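Local coordinates for exodeoxyribonuclease III (Archaeoglobus fulgidus, PDB 2VOA), which probably cleaves DNA at abasic sites as a metal-dependent AP endonuclease of the ExoIII family, using magnesium or manganese, at residues A[130-135]-A[180-185]. The protein carries 1 engineered substitution. Sequence-based numbering, arbitrary orientation.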
loop_
_atom_site.group_PDB
_atom_site.type_symbol
_atom_site.label_atom_id
_atom_site.label_comp_id
_atom_site.label_asym_id
_atom_site.label_seq_id
_atom_site.Cartn_x
_atom_site.Cartn_y
_atom_site.Cartn_z
ATOM N N TYR A 130 19.842 32.754 -11.369
ATOM C CA TYR A 130 18.846 32.330 -12.355
ATOM C C TYR A 130 17.599 33.223 -12.314
ATOM O O TYR A 130 17.140 33.723 -13.362
ATOM C CB TYR A 130 18.520 30.843 -12.171
ATOM C CG TYR A 130 17.357 30.332 -13.002
ATOM C CD1 TYR A 130 17.513 29.984 -14.345
ATOM C CD2 TYR A 130 16.089 30.195 -12.428
ATOM C CE1 TYR A 130 16.410 29.500 -15.103
ATOM C CE2 TYR A 130 15.004 29.730 -13.171
ATOM C CZ TYR A 130 15.176 29.374 -14.488
ATOM O OH TYR A 130 14.088 28.913 -15.214
ATOM N N LEU A 131 17.073 33.452 -11.112
ATOM C CA LEU A 131 15.876 34.292 -10.947
ATOM C C LEU A 131 16.165 35.772 -11.159
ATOM O O LEU A 131 15.355 36.476 -11.747
ATOM C CB LEU A 131 15.259 34.065 -9.581
ATOM C CG LEU A 131 14.765 32.621 -9.401
ATOM C CD1 LEU A 131 14.391 32.424 -7.937
ATOM C CD2 LEU A 131 13.613 32.245 -10.352
ATOM N N GLN A 132 17.322 36.244 -10.695
ATOM C CA GLN A 132 17.738 37.625 -10.959
ATOM C C GLN A 132 17.772 37.911 -12.469
ATOM O O GLN A 132 17.399 39.008 -12.922
ATOM C CB GLN A 132 19.121 37.882 -10.350
ATOM C CG GLN A 132 19.594 39.310 -10.469
ATOM C CD GLN A 132 20.966 39.502 -9.871
ATOM O OE1 GLN A 132 21.903 38.734 -10.150
ATOM N NE2 GLN A 132 21.112 40.549 -9.066
ATOM N N LYS A 133 18.217 36.920 -13.243
ATOM C CA LYS A 133 18.410 37.059 -14.683
ATOM C C LYS A 133 17.097 36.986 -15.463
ATOM O O LYS A 133 16.937 37.662 -16.491
ATOM C CB LYS A 133 19.399 35.982 -15.165
ATOM C CG LYS A 133 19.419 35.712 -16.649
ATOM C CD LYS A 133 20.516 34.721 -16.985
ATOM C CE LYS A 133 20.072 33.775 -18.083
ATOM N NZ LYS A 133 21.138 32.773 -18.388
ATOM N N THR A 134 16.169 36.170 -14.962
ATOM C CA THR A 134 15.007 35.750 -15.754
ATOM C C THR A 134 13.632 36.230 -15.265
ATOM O O THR A 134 12.654 36.135 -16.021
ATOM C CB THR A 134 14.949 34.227 -15.880
ATOM O OG1 THR A 134 14.724 33.649 -14.592
ATOM C CG2 THR A 134 16.249 33.667 -16.510
ATOM N N VAL A 135 13.548 36.717 -14.027
ATOM C CA VAL A 135 12.254 37.178 -13.483
ATOM C C VAL A 135 12.010 38.682 -13.679
ATOM O O VAL A 135 12.869 39.517 -13.362
ATOM C CB VAL A 135 12.085 36.815 -11.994
ATOM C CG1 VAL A 135 10.825 37.489 -11.415
ATOM C CG2 VAL A 135 11.989 35.308 -11.821
ATOM N N LEU A 180 14.951 36.000 -1.662
ATOM C CA LEU A 180 13.761 36.804 -1.315
ATOM C C LEU A 180 13.999 38.304 -1.526
ATOM O O LEU A 180 13.099 39.040 -1.937
ATOM C CB LEU A 180 13.358 36.568 0.148
ATOM C CG LEU A 180 12.876 35.160 0.522
ATOM C CD1 LEU A 180 12.169 35.190 1.894
ATOM C CD2 LEU A 180 11.987 34.572 -0.524
ATOM N N GLU A 181 15.220 38.748 -1.226
ATOM C CA GLU A 181 15.578 40.166 -1.307
ATOM C C GLU A 181 15.510 40.722 -2.735
ATOM O O GLU A 181 15.543 41.944 -2.936
ATOM C CB GLU A 181 16.976 40.395 -0.731
ATOM C CG GLU A 181 17.042 40.413 0.781
ATOM C CD GLU A 181 18.492 40.497 1.298
ATOM O OE1 GLU A 181 19.436 40.682 0.485
ATOM O OE2 GLU A 181 18.688 40.366 2.526
ATOM N N LEU A 182 15.448 39.830 -3.720
ATOM C CA LEU A 182 15.271 40.235 -5.120
ATOM C C LEU A 182 13.910 40.907 -5.333
ATOM O O LEU A 182 13.722 41.679 -6.295
ATOM C CB LEU A 182 15.395 39.034 -6.057
ATOM C CG LEU A 182 16.789 38.453 -6.295
ATOM C CD1 LEU A 182 16.665 37.216 -7.181
ATOM C CD2 LEU A 182 17.712 39.471 -6.945
ATOM N N GLY A 183 12.974 40.592 -4.443
ATOM C CA GLY A 183 11.647 41.206 -4.467
ATOM C C GLY A 183 10.551 40.174 -4.465
ATOM O O GLY A 183 9.469 40.390 -5.046
ATOM N N PHE A 184 10.810 39.026 -3.849
ATOM C CA PHE A 184 9.757 38.053 -3.645
ATOM C C PHE A 184 9.095 38.281 -2.302
ATOM O O PHE A 184 9.774 38.594 -1.302
ATOM C CB PHE A 184 10.293 36.642 -3.732
ATOM C CG PHE A 184 10.630 36.214 -5.123
ATOM C CD1 PHE A 184 11.970 36.125 -5.522
ATOM C CD2 PHE A 184 9.618 35.896 -6.036
ATOM C CE1 PHE A 184 12.288 35.713 -6.813
ATOM C CE2 PHE A 184 9.927 35.483 -7.338
ATOM C CZ PHE A 184 11.260 35.384 -7.717
ATOM N N VAL A 185 7.771 38.161 -2.284
ATOM C CA VAL A 185 7.017 38.269 -1.032
ATOM C C VAL A 185 6.526 36.875 -0.581
ATOM O O VAL A 185 5.863 36.171 -1.343
ATOM C CB VAL A 185 5.817 39.206 -1.204
ATOM C CG1 VAL A 185 5.074 39.323 0.102
ATOM C CG2 VAL A 185 6.317 40.604 -1.661
#
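Leu182 and Phe184 pack on the C-terminal end of helix 115-134, a van der Waals contact carried mostly by apolar side chains in the DNase I-like fold, where this helix and helix 170-180 lie against one of the two mixed sheets. The evidence for aliphatic packing is clearest at Leu182: its CD1 reaches the helix backbone, 3.7 Å from Gln132 N, while CD2 lies 4.0 Å from Gln132 CG. Gln132 keeps CG anti to its own N (chi1 -175°), which runs the extended chain across the Leu182 methyls at about a right angle. Replacing Leu182 with alanine would probably open a gap over the last helical turn and leave the aliphatic part of Gln132 without its apolar partner.

Backbone hydrogen bonds shape the turn that presents both side chains: Leu180 O accepts from Gly183 N and from Phe184 N, each at 3.0 Å. At the positive phi of Gly183 (127°), a CB would be jammed against Leu182 O.

The aromatic contacts belong to Phe184. Leu131 CD1 approaches the Phe184 ring obliquely, 4.1 Å from Phe184 CE1, the two side chains crossing nearly perpendicular, and edge-to-face contacts join the same ring to Trp143 on strand 141-144 and to Phe137 in the preceding loop. Val135, the first residue beyond the helical backbone angles, meets Phe184 from the opposite direction, its CG2 lying near the ring plane at the edge, 4.2 Å from Phe184 CZ.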